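PDB 2ECE: 462aa long hypothetical selenium-binding protein from Sulfolobus tokodaii, which is of unknown function but belongs to the selenium-binding protein family and may bind selenium. Local coordinates for residues A190-W195 with L254-L259; V201-E206 with I230-L235. All coordinates share one frame; numbering follows the deposited sequence.

Contact 1: residues A190-W195 with L254-L259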
ATOM      1  N   ALA A 190      -6.858 -13.159   0.678  1.00 20.23           N
ATOM      2  CA  ALA A 190      -5.942 -12.351  -0.122  1.00 19.99           C
ATOM      3  C   ALA A 190      -5.878 -10.941   0.447  1.00 19.22           C
ATOM      4  O   ALA A 190      -6.597 -10.613   1.397  1.00 17.58           O
ATOM      5  CB  ALA A 190      -6.429 -12.288  -1.584  1.00 18.75           C
ATOM      6  N   TYR A 191      -4.980 -10.131  -0.113  1.00 18.64           N
ATOM      7  CA  TYR A 191      -4.867  -8.718   0.271  1.00 18.64           C
ATOM      8  C   TYR A 191      -3.873  -8.001  -0.644  1.00 17.53           C
ATOM      9  O   TYR A 191      -4.265  -7.300  -1.576  1.00 16.32           O
ATOM     10  CB  TYR A 191      -4.369  -8.581   1.701  1.00 16.59           C
ATOM     11  CG  TYR A 191      -4.265  -7.140   2.160  1.00 16.85           C
ATOM     12  CD1 TYR A 191      -3.038  -6.469   2.232  1.00 17.11           C
ATOM     13  CD2 TYR A 191      -5.422  -6.424   2.457  1.00 19.14           C
ATOM     14  CE1 TYR A 191      -2.982  -5.105   2.585  1.00 17.53           C
ATOM     15  CE2 TYR A 191      -5.379  -5.080   2.805  1.00 18.90           C
ATOM     16  CZ  TYR A 191      -4.163  -4.426   2.867  1.00 18.09           C
ATOM     17  OH  TYR A 191      -4.143  -3.099   3.214  1.00 18.04           O
ATOM     18  N   ASP A 192      -2.604  -8.356  -0.499  1.00 17.43           N
ATOM     19  CA  ASP A 192      -1.557  -7.704  -1.288  1.00 16.64           C
ATOM     20  C   ASP A 192      -0.755  -8.771  -2.011  1.00 16.71           C
ATOM     21  O   ASP A 192      -0.957  -9.965  -1.798  1.00 17.09           O
ATOM     22  CB  ASP A 192      -0.633  -6.854  -0.386  1.00 15.90           C
ATOM     23  CG  ASP A 192       0.367  -6.027  -1.187  1.00 16.27           C
ATOM     24  OD1 ASP A 192      -0.029  -5.461  -2.232  1.00 15.07           O
ATOM     25  OD2 ASP A 192       1.541  -5.929  -0.765  1.00 16.63           O
ATOM     26  N   PHE A 193       0.142  -8.341  -2.885  1.00 17.12           N
ATOM     27  CA  PHE A 193       0.983  -9.265  -3.625  1.00 15.31           C
ATOM     28  C   PHE A 193       2.083  -8.484  -4.305  1.00 15.22           C
ATOM     29  O   PHE A 193       1.970  -7.281  -4.501  1.00 16.78           O
ATOM     30  CB  PHE A 193       0.188  -9.996  -4.719  1.00 15.45           C
ATOM     31  CG  PHE A 193      -0.087  -9.150  -5.954  1.00 17.19           C
ATOM     32  CD1 PHE A 193      -1.137  -8.231  -5.975  1.00 14.62           C
ATOM     33  CD2 PHE A 193       0.722  -9.261  -7.085  1.00 15.66           C
ATOM     34  CE1 PHE A 193      -1.378  -7.434  -7.107  1.00 16.33           C
ATOM     35  CE2 PHE A 193       0.489  -8.468  -8.223  1.00 16.92           C
ATOM     36  CZ  PHE A 193      -0.563  -7.553  -8.232  1.00 14.95           C
ATOM     37  N   TRP A 194       3.160  -9.178  -4.633  1.00 16.13           N
ATOM     38  CA  TRP A 194       4.241  -8.588  -5.394  1.00 16.05           C
ATOM     39  C   TRP A 194       5.094  -9.721  -5.937  1.00 16.69           C
ATOM     40  O   TRP A 194       4.671 -10.878  -5.914  1.00 16.82           O
ATOM     41  CB  TRP A 194       5.083  -7.575  -4.600  1.00 16.07           C
ATOM     42  CG  TRP A 194       5.564  -6.493  -5.548  1.00 16.41           C
ATOM     43  CD1 TRP A 194       5.576  -6.573  -6.915  1.00 17.82           C
ATOM     44  CD2 TRP A 194       6.074  -5.187  -5.223  1.00 17.40           C
ATOM     45  NE1 TRP A 194       6.055  -5.406  -7.459  1.00 17.77           N
ATOM     46  CE2 TRP A 194       6.368  -4.538  -6.449  1.00 17.75           C
ATOM     47  CE3 TRP A 194       6.309  -4.500  -4.022  1.00 19.11           C
ATOM     48  CZ2 TRP A 194       6.888  -3.239  -6.510  1.00 20.22           C
ATOM     49  CZ3 TRP A 194       6.832  -3.197  -4.084  1.00 20.96           C
ATOM     50  CH2 TRP A 194       7.112  -2.586  -5.322  1.00 18.74           C
ATOM     51  N   TRP A 195       6.290  -9.419  -6.417  1.00 16.48           N
ATOM     52  CA  TRP A 195       7.082 -10.470  -7.018  1.00 15.40           C
ATOM     53  C   TRP A 195       8.567 -10.157  -7.126  1.00 17.61           C
ATOM     54  O   TRP A 195       9.022  -9.056  -6.810  1.00 18.04           O
ATOM     55  CB  TRP A 195       6.521 -10.729  -8.430  1.00 15.56           C
ATOM     56  CG  TRP A 195       6.284  -9.429  -9.237  1.00 15.64           C
ATOM     57  CD1 TRP A 195       7.144  -8.374  -9.354  1.00 17.62           C
ATOM     58  CD2 TRP A 195       5.118  -9.074 -10.020  1.00 17.86           C
ATOM     59  NE1 TRP A 195       6.599  -7.390 -10.148  1.00 17.27           N
ATOM     60  CE2 TRP A 195       5.359  -7.791 -10.570  1.00 16.98           C
ATOM     61  CE3 TRP A 195       3.902  -9.712 -10.307  1.00 16.88           C
ATOM     62  CZ2 TRP A 195       4.427  -7.132 -11.393  1.00 18.28           C
ATOM     63  CZ3 TRP A 195       2.968  -9.052 -11.132  1.00 18.37           C
ATOM     64  CH2 TRP A 195       3.242  -7.775 -11.660  1.00 16.49           C
ATOM     65  N   LEU A 254      -0.581  -8.186   5.885  1.00 18.67           N
ATOM     66  CA  LEU A 254      -0.852  -7.201   4.875  1.00 17.89           C
ATOM     67  C   LEU A 254       0.240  -7.052   3.773  1.00 18.41           C
ATOM     68  O   LEU A 254       0.229  -7.782   2.772  1.00 18.04           O
ATOM     69  CB  LEU A 254      -1.179  -5.813   5.608  1.00 16.45           C
ATOM     70  CG  LEU A 254      -2.430  -5.993   6.514  1.00 17.76           C
ATOM     71  CD1 LEU A 254      -2.914  -4.608   6.842  1.00 13.71           C
ATOM     72  CD2 LEU A 254      -3.577  -6.789   5.854  1.00 15.30           C
ATOM     73  N   GLU A 255       0.880  -5.861   3.827  1.00 18.49           N
ATOM     74  CA  GLU A 255       1.843  -5.384   2.838  1.00 18.69           C
ATOM     75  C   GLU A 255       3.105  -6.149   2.590  1.00 19.53           C
ATOM     76  O   GLU A 255       3.919  -6.370   3.508  1.00 19.26           O
ATOM     77  CB  GLU A 255       2.203  -3.900   3.124  1.00 18.04           C
ATOM     78  CG  GLU A 255       1.035  -2.908   3.192  1.00 19.53           C
ATOM     79  CD  GLU A 255       0.298  -2.717   1.871  1.00 20.49           C
ATOM     80  OE1 GLU A 255       0.939  -2.807   0.808  1.00 21.67           O
ATOM     81  OE2 GLU A 255      -0.925  -2.454   1.895  1.00 20.41           O
ATOM     82  N   LEU A 256       3.295  -6.512   1.323  1.00 17.04           N
ATOM     83  CA  LEU A 256       4.440  -7.333   0.909  1.00 16.84           C
ATOM     84  C   LEU A 256       5.494  -6.500   0.231  1.00 16.68           C
ATOM     85  O   LEU A 256       5.201  -5.827  -0.759  1.00 17.02           O
ATOM     86  CB  LEU A 256       3.992  -8.454  -0.051  1.00 16.09           C
ATOM     87  CG  LEU A 256       3.346  -9.677   0.596  1.00 15.53           C
ATOM     88  CD1 LEU A 256       2.551 -10.467  -0.427  1.00 15.92           C
ATOM     89  CD2 LEU A 256       4.436 -10.530   1.226  1.00 14.77           C
ATOM     90  N   ARG A 257       6.722  -6.536   0.739  1.00 16.02           N
ATOM     91  CA  ARG A 257       7.767  -5.719   0.147  1.00 16.48           C
ATOM     92  C   ARG A 257       9.070  -6.462  -0.124  1.00 17.61           C
ATOM     93  O   ARG A 257       9.916  -6.599   0.757  1.00 16.13           O
ATOM     94  CB  ARG A 257       8.058  -4.508   1.042  1.00 17.64           C
ATOM     95  CG  ARG A 257       6.869  -3.567   1.258  1.00 18.63           C
ATOM     96  CD  ARG A 257       6.500  -2.774  -0.008  1.00 17.90           C
ATOM     97  NE  ARG A 257       5.453  -1.785   0.268  1.00 16.84           N
ATOM     98  CZ  ARG A 257       4.151  -2.051   0.318  1.00 17.64           C
ATOM     99  NH1 ARG A 257       3.707  -3.280   0.094  1.00 18.02           N
ATOM    100  NH2 ARG A 257       3.292  -1.090   0.625  1.00 18.60           N
ATOM    101  N   PRO A 258       9.228  -6.982  -1.349  1.00 17.80           N
ATOM    102  CA  PRO A 258      10.450  -7.703  -1.723  1.00 17.82           C
ATOM    103  C   PRO A 258      11.571  -6.653  -1.722  1.00 19.43           C
ATOM    104  O   PRO A 258      11.289  -5.463  -1.895  1.00 17.77           O
ATOM    105  CB  PRO A 258      10.159  -8.164  -3.155  1.00 17.61           C
ATOM    106  CG  PRO A 258       8.649  -8.242  -3.210  1.00 17.78           C
ATOM    107  CD  PRO A 258       8.229  -7.021  -2.434  1.00 16.86           C
ATOM    108  N   LEU A 259      12.823  -7.058  -1.516  1.00 18.95           N
ATOM    109  CA  LEU A 259      13.887  -6.064  -1.594  1.00 20.09           C
ATOM    110  C   LEU A 259      13.899  -5.668  -3.074  1.00 20.46           C
ATOM    111  O   LEU A 259      13.494  -6.455  -3.939  1.00 20.21           O
ATOM    112  CB  LEU A 259      15.246  -6.644  -1.183  1.00 21.20           C
ATOM    113  CG  LEU A 259      15.463  -6.899   0.314  1.00 21.34           C
ATOM    114  CD1 LEU A 259      16.960  -7.064   0.583  1.00 22.42           C
ATOM    115  CD2 LEU A 259      14.923  -5.746   1.133  1.00 23.41           C
TER
HETATM  116  O   HOH W   1      -2.156  -1.762   4.071  1.00 26.31           O
HETATM  117  O   HOH W   2       0.092  -2.739  -1.642  1.00 19.27           O
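Leu254 lays its CD2 methyl over the centre of the Tyr191 ring, 3.5 Å from the ring centroid and almost along the ring normal, a CH-pi contact nearly square on the ring. Tyr191 is brought there by a chi1 of -179°, which carries the ring opposite its own backbone N and out toward 254-259. The carboxylate of Glu255 comes to the edge of the same ring, its plane turned 79° from it, and a water accepts from Tyr191 OH and donates to Glu255 OE2; OE2 is held further by His75.

Next along, Asp192 reaches across to the other backbone. Its OD2 takes the amide of Leu256, N to OD2 2.8 Å and nearly straight at 170°, on the anti lone pair, while OD1 is bonded to Thr142. Arg257 folds back at chi2 and grips Glu255 end-on, NH1 and NH2 both 2.9 Å from OE1. The same NH1 lies 3.5 Å from Asp192 OD2, a long salt bridge; this one nitrogen faces both acids and probably offsets part of their like charge, and Asp325 is a further carboxylate partner of the arginine.

Beyond this network Trp194 meets Pro258 obliquely, Trp194 CE3 to Pro258 CD 3.5 Å. The carbonyl oxygen of Leu256 lies at the indole edge. The strand axes run almost parallel but 6.5 Å apart, joined by side chains and no backbone-to-backbone bond. That is how the innermost strands of adjacent blades meet in a beta-propeller.

Contact 2: residues V201-E206 with I230-L235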
ATOM      1  N   VAL A 201       8.876 -15.627  -9.032  1.00 21.66           N
ATOM      2  CA  VAL A 201       8.031 -16.037  -7.929  1.00 22.45           C
ATOM      3  C   VAL A 201       7.185 -14.854  -7.516  1.00 19.95           C
ATOM      4  O   VAL A 201       7.645 -13.708  -7.506  1.00 17.19           O
ATOM      5  CB  VAL A 201       8.843 -16.571  -6.718  1.00 26.11           C
ATOM      6  CG1 VAL A 201      10.313 -16.555  -7.030  1.00 27.89           C
ATOM      7  CG2 VAL A 201       8.532 -15.768  -5.470  1.00 26.72           C
ATOM      8  N   LEU A 202       5.933 -15.149  -7.197  1.00 16.91           N
ATOM      9  CA  LEU A 202       4.983 -14.144  -6.771  1.00 17.18           C
ATOM     10  C   LEU A 202       4.608 -14.510  -5.346  1.00 16.98           C
ATOM     11  O   LEU A 202       4.514 -15.690  -5.008  1.00 15.60           O
ATOM     12  CB  LEU A 202       3.747 -14.173  -7.678  1.00 16.62           C
ATOM     13  CG  LEU A 202       2.588 -13.216  -7.374  1.00 17.36           C
ATOM     14  CD1 LEU A 202       1.880 -12.853  -8.678  1.00 17.58           C
ATOM     15  CD2 LEU A 202       1.616 -13.855  -6.392  1.00 17.47           C
ATOM     16  N   VAL A 203       4.429 -13.500  -4.508  1.00 16.96           N
ATOM     17  CA  VAL A 203       4.049 -13.715  -3.120  1.00 18.15           C
ATOM     18  C   VAL A 203       2.735 -12.985  -2.915  1.00 17.01           C
ATOM     19  O   VAL A 203       2.529 -11.911  -3.483  1.00 17.94           O
ATOM     20  CB  VAL A 203       5.128 -13.147  -2.157  1.00 19.35           C
ATOM     21  CG1 VAL A 203       6.401 -13.962  -2.272  1.00 20.72           C
ATOM     22  CG2 VAL A 203       5.421 -11.690  -2.507  1.00 18.54           C
ATOM     23  N   SER A 204       1.841 -13.569  -2.124  1.00 15.82           N
ATOM     24  CA  SER A 204       0.545 -12.963  -1.845  1.00 16.38           C
ATOM     25  C   SER A 204       0.257 -13.093  -0.351  1.00 18.17           C
ATOM     26  O   SER A 204       0.743 -14.028   0.300  1.00 17.17           O
ATOM     27  CB  SER A 204      -0.556 -13.660  -2.662  1.00 18.93           C
ATOM     28  OG  SER A 204      -0.679 -15.034  -2.315  1.00 20.03           O
ATOM     29  N   SER A 205      -0.535 -12.166   0.183  1.00 16.90           N
ATOM     30  CA  SER A 205      -0.852 -12.158   1.616  1.00 17.57           C
ATOM     31  C   SER A 205      -2.319 -12.436   1.960  1.00 17.30           C
ATOM     32  O   SER A 205      -3.080 -12.920   1.123  1.00 16.86           O
ATOM     33  CB  SER A 205      -0.413 -10.821   2.227  1.00 15.82           C
ATOM     34  OG  SER A 205      -1.022  -9.733   1.559  1.00 15.75           O
ATOM     35  N   GLU A 206      -2.715 -12.128   3.195  1.00 18.09           N
ATOM     36  CA  GLU A 206      -4.089 -12.402   3.626  1.00 19.03           C
ATOM     37  C   GLU A 206      -4.648 -11.428   4.664  1.00 19.82           C
ATOM     38  O   GLU A 206      -4.040 -11.198   5.714  1.00 19.02           O
ATOM     39  CB  GLU A 206      -4.197 -13.804   4.241  1.00 19.81           C
ATOM     40  CG  GLU A 206      -3.609 -14.974   3.456  1.00 19.79           C
ATOM     41  CD  GLU A 206      -3.773 -16.290   4.219  1.00 21.62           C
ATOM     42  OE1 GLU A 206      -3.814 -16.238   5.465  1.00 22.17           O
ATOM     43  OE2 GLU A 206      -3.849 -17.369   3.590  1.00 22.16           O
ATOM     44  N   ILE A 230       1.611 -16.276   4.230  1.00 21.65           N
ATOM     45  CA  ILE A 230       2.193 -15.667   3.041  1.00 21.46           C
ATOM     46  C   ILE A 230       2.271 -16.846   2.071  1.00 21.13           C
ATOM     47  O   ILE A 230       2.668 -17.953   2.451  1.00 20.18           O
ATOM     48  CB  ILE A 230       3.612 -15.080   3.280  1.00 22.44           C
ATOM     49  CG1 ILE A 230       4.256 -14.723   1.934  1.00 23.42           C
ATOM     50  CG2 ILE A 230       4.480 -16.070   4.031  1.00 21.42           C
ATOM     51  CD1 ILE A 230       5.556 -13.917   2.054  1.00 22.39           C
ATOM     52  N   HIS A 231       1.862 -16.621   0.831  1.00 19.35           N
ATOM     53  CA  HIS A 231       1.867 -17.678  -0.170  1.00 20.01           C
ATOM     54  C   HIS A 231       2.940 -17.424  -1.216  1.00 20.62           C
ATOM     55  O   HIS A 231       3.091 -16.297  -1.697  1.00 19.44           O
ATOM     56  CB  HIS A 231       0.497 -17.747  -0.850  1.00 20.32           C
ATOM     57  CG  HIS A 231      -0.633 -18.017   0.093  1.00 21.31           C
ATOM     58  ND1 HIS A 231      -1.070 -19.291   0.388  1.00 21.31           N
ATOM     59  CD2 HIS A 231      -1.415 -17.174   0.812  1.00 20.45           C
ATOM     60  CE1 HIS A 231      -2.076 -19.221   1.243  1.00 20.13           C
ATOM     61  NE2 HIS A 231      -2.304 -17.949   1.518  1.00 20.00           N
ATOM     62  N   PHE A 232       3.682 -18.472  -1.558  1.00 20.34           N
ATOM     63  CA  PHE A 232       4.735 -18.380  -2.564  1.00 21.69           C
ATOM     64  C   PHE A 232       4.253 -19.089  -3.818  1.00 21.86           C
ATOM     65  O   PHE A 232       3.826 -20.245  -3.759  1.00 22.87           O
ATOM     66  CB  PHE A 232       6.015 -19.030  -2.039  1.00 22.32           C
ATOM     67  CG  PHE A 232       6.535 -18.381  -0.796  1.00 23.75           C
ATOM     68  CD1 PHE A 232       7.207 -17.167  -0.865  1.00 22.34           C
ATOM     69  CD2 PHE A 232       6.271 -18.936   0.455  1.00 22.62           C
ATOM     70  CE1 PHE A 232       7.603 -16.504   0.294  1.00 22.53           C
ATOM     71  CE2 PHE A 232       6.664 -18.282   1.622  1.00 23.18           C
ATOM     72  CZ  PHE A 232       7.329 -17.062   1.539  1.00 22.83           C
ATOM     73  N   TRP A 233       4.325 -18.396  -4.951  1.00 20.94           N
ATOM     74  CA  TRP A 233       3.863 -18.955  -6.213  1.00 21.71           C
ATOM     75  C   TRP A 233       4.916 -18.962  -7.309  1.00 21.92           C
ATOM     76  O   TRP A 233       5.858 -18.173  -7.292  1.00 21.37           O
ATOM     77  CB  TRP A 233       2.688 -18.150  -6.767  1.00 20.57           C
ATOM     78  CG  TRP A 233       1.577 -17.863  -5.834  1.00 18.57           C
ATOM     79  CD1 TRP A 233       1.625 -17.101  -4.704  1.00 17.73           C
ATOM     80  CD2 TRP A 233       0.211 -18.249  -6.003  1.00 18.72           C
ATOM     81  NE1 TRP A 233       0.369 -16.980  -4.161  1.00 17.28           N
ATOM     82  CE2 TRP A 233      -0.519 -17.676  -4.939  1.00 19.26           C
ATOM     83  CE3 TRP A 233      -0.468 -19.020  -6.956  1.00 18.59           C
ATOM     84  CZ2 TRP A 233      -1.904 -17.853  -4.795  1.00 19.42           C
ATOM     85  CZ3 TRP A 233      -1.848 -19.197  -6.813  1.00 21.11           C
ATOM     86  CH2 TRP A 233      -2.548 -18.615  -5.741  1.00 20.00           C
ATOM     87  N   ASP A 234       4.712 -19.853  -8.274  1.00 24.35           N
ATOM     88  CA  ASP A 234       5.552 -19.956  -9.462  1.00 25.39           C
ATOM     89  C   ASP A 234       4.852 -18.935 -10.371  1.00 24.79           C
ATOM     90  O   ASP A 234       3.747 -19.186 -10.851  1.00 23.67           O
ATOM     91  CB  ASP A 234       5.428 -21.358 -10.069  1.00 26.64           C
ATOM     92  CG  ASP A 234       6.287 -21.540 -11.309  1.00 30.83           C
ATOM     93  OD1 ASP A 234       6.466 -20.566 -12.068  1.00 29.83           O
ATOM     94  OD2 ASP A 234       6.770 -22.671 -11.532  1.00 33.13           O
ATOM     95  N   LEU A 235       5.476 -17.781 -10.578  1.00 25.34           N
ATOM     96  CA  LEU A 235       4.891 -16.715 -11.392  1.00 26.76           C
ATOM     97  C   LEU A 235       4.507 -17.179 -12.794  1.00 28.86           C
ATOM     98  O   LEU A 235       3.459 -16.809 -13.332  1.00 27.43           O
ATOM     99  CB  LEU A 235       5.882 -15.556 -11.511  1.00 27.59           C
ATOM    100  CG  LEU A 235       5.377 -14.106 -11.501  1.00 30.67           C
ATOM    101  CD1 LEU A 235       6.281 -13.288 -12.405  1.00 27.18           C
ATOM    102  CD2 LEU A 235       3.934 -14.004 -11.964  1.00 28.71           C
TER
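Leu202 and Trp233 form the apolar centre, lying side by side and pointing the same way, with Leu202 CD2 over the face of the five-membered ring, 4.0 Å from its centroid. They face each other across two neighbouring antiparallel strands of a four-stranded beta-propeller blade, the second and third in its order. Leu202 CD1 turns to Leu235 CD2 at the strand end. On the other face of the sheet Val203 sets CG1 against Phe232 CD1 at 3.6 Å, an oblique approach, and Phe232 stacks in turn on Trp292; Trp285 of strand 280-288 also covers this side.

Between the two faces, Leu202 with Trp233 and Ser204 with His231 are the hydrogen-bonded pairs, each exchanging two N-H to O bonds. The shortest runs from Trp233 N to Leu202 O, 2.7 Å.

Farther out the contact turns polar. Ser204 has OG tucked between its backbone N and carbonyl carbon (chi1 62°), where it accepts from Trp233 NE1 at 2.9 Å, the oxygen tilted slightly from the indole plane. A phenylalanine in place of Trp233 would probably leave Ser204 OG without this donor and Leu202 CD2 with less aromatic surface to lie on.

The polar edge ends at Glu206 and His231, whose carboxylate and ring planes stand 47° apart. Arg240 bonds to His231 ND1 and the backbone N of Arg229 to Glu206 OE1, so each group has a second hydrogen bond. Between them His231 NE2 donates to Glu206 OE2 over 2.6 Å, in the imidazole plane, meeting OE2 on its anti side but well out of the carboxylate plane.

In the fold
Strands 193-196 and 201-204 are consecutive in the chain and adjacent in one propeller blade, so contact 2 continues outward from the strand that contact 1 ties to the next blade; their centres lie 8 Å apart. Contact 1 sits nearer the middle of the molecule, about 9 Å from the chain centre against 16 Å for contact 2. Ser205 links them: its OG is 2.6 Å from Leu254 O and 2.9 Å from Asp192 N, both probable hydrogen bonds, so a residue of 201-206 bridges both segments of contact 1. Leu256 also packs on Val203, carrying the apolar side of contact 2 to the neighbouring blade.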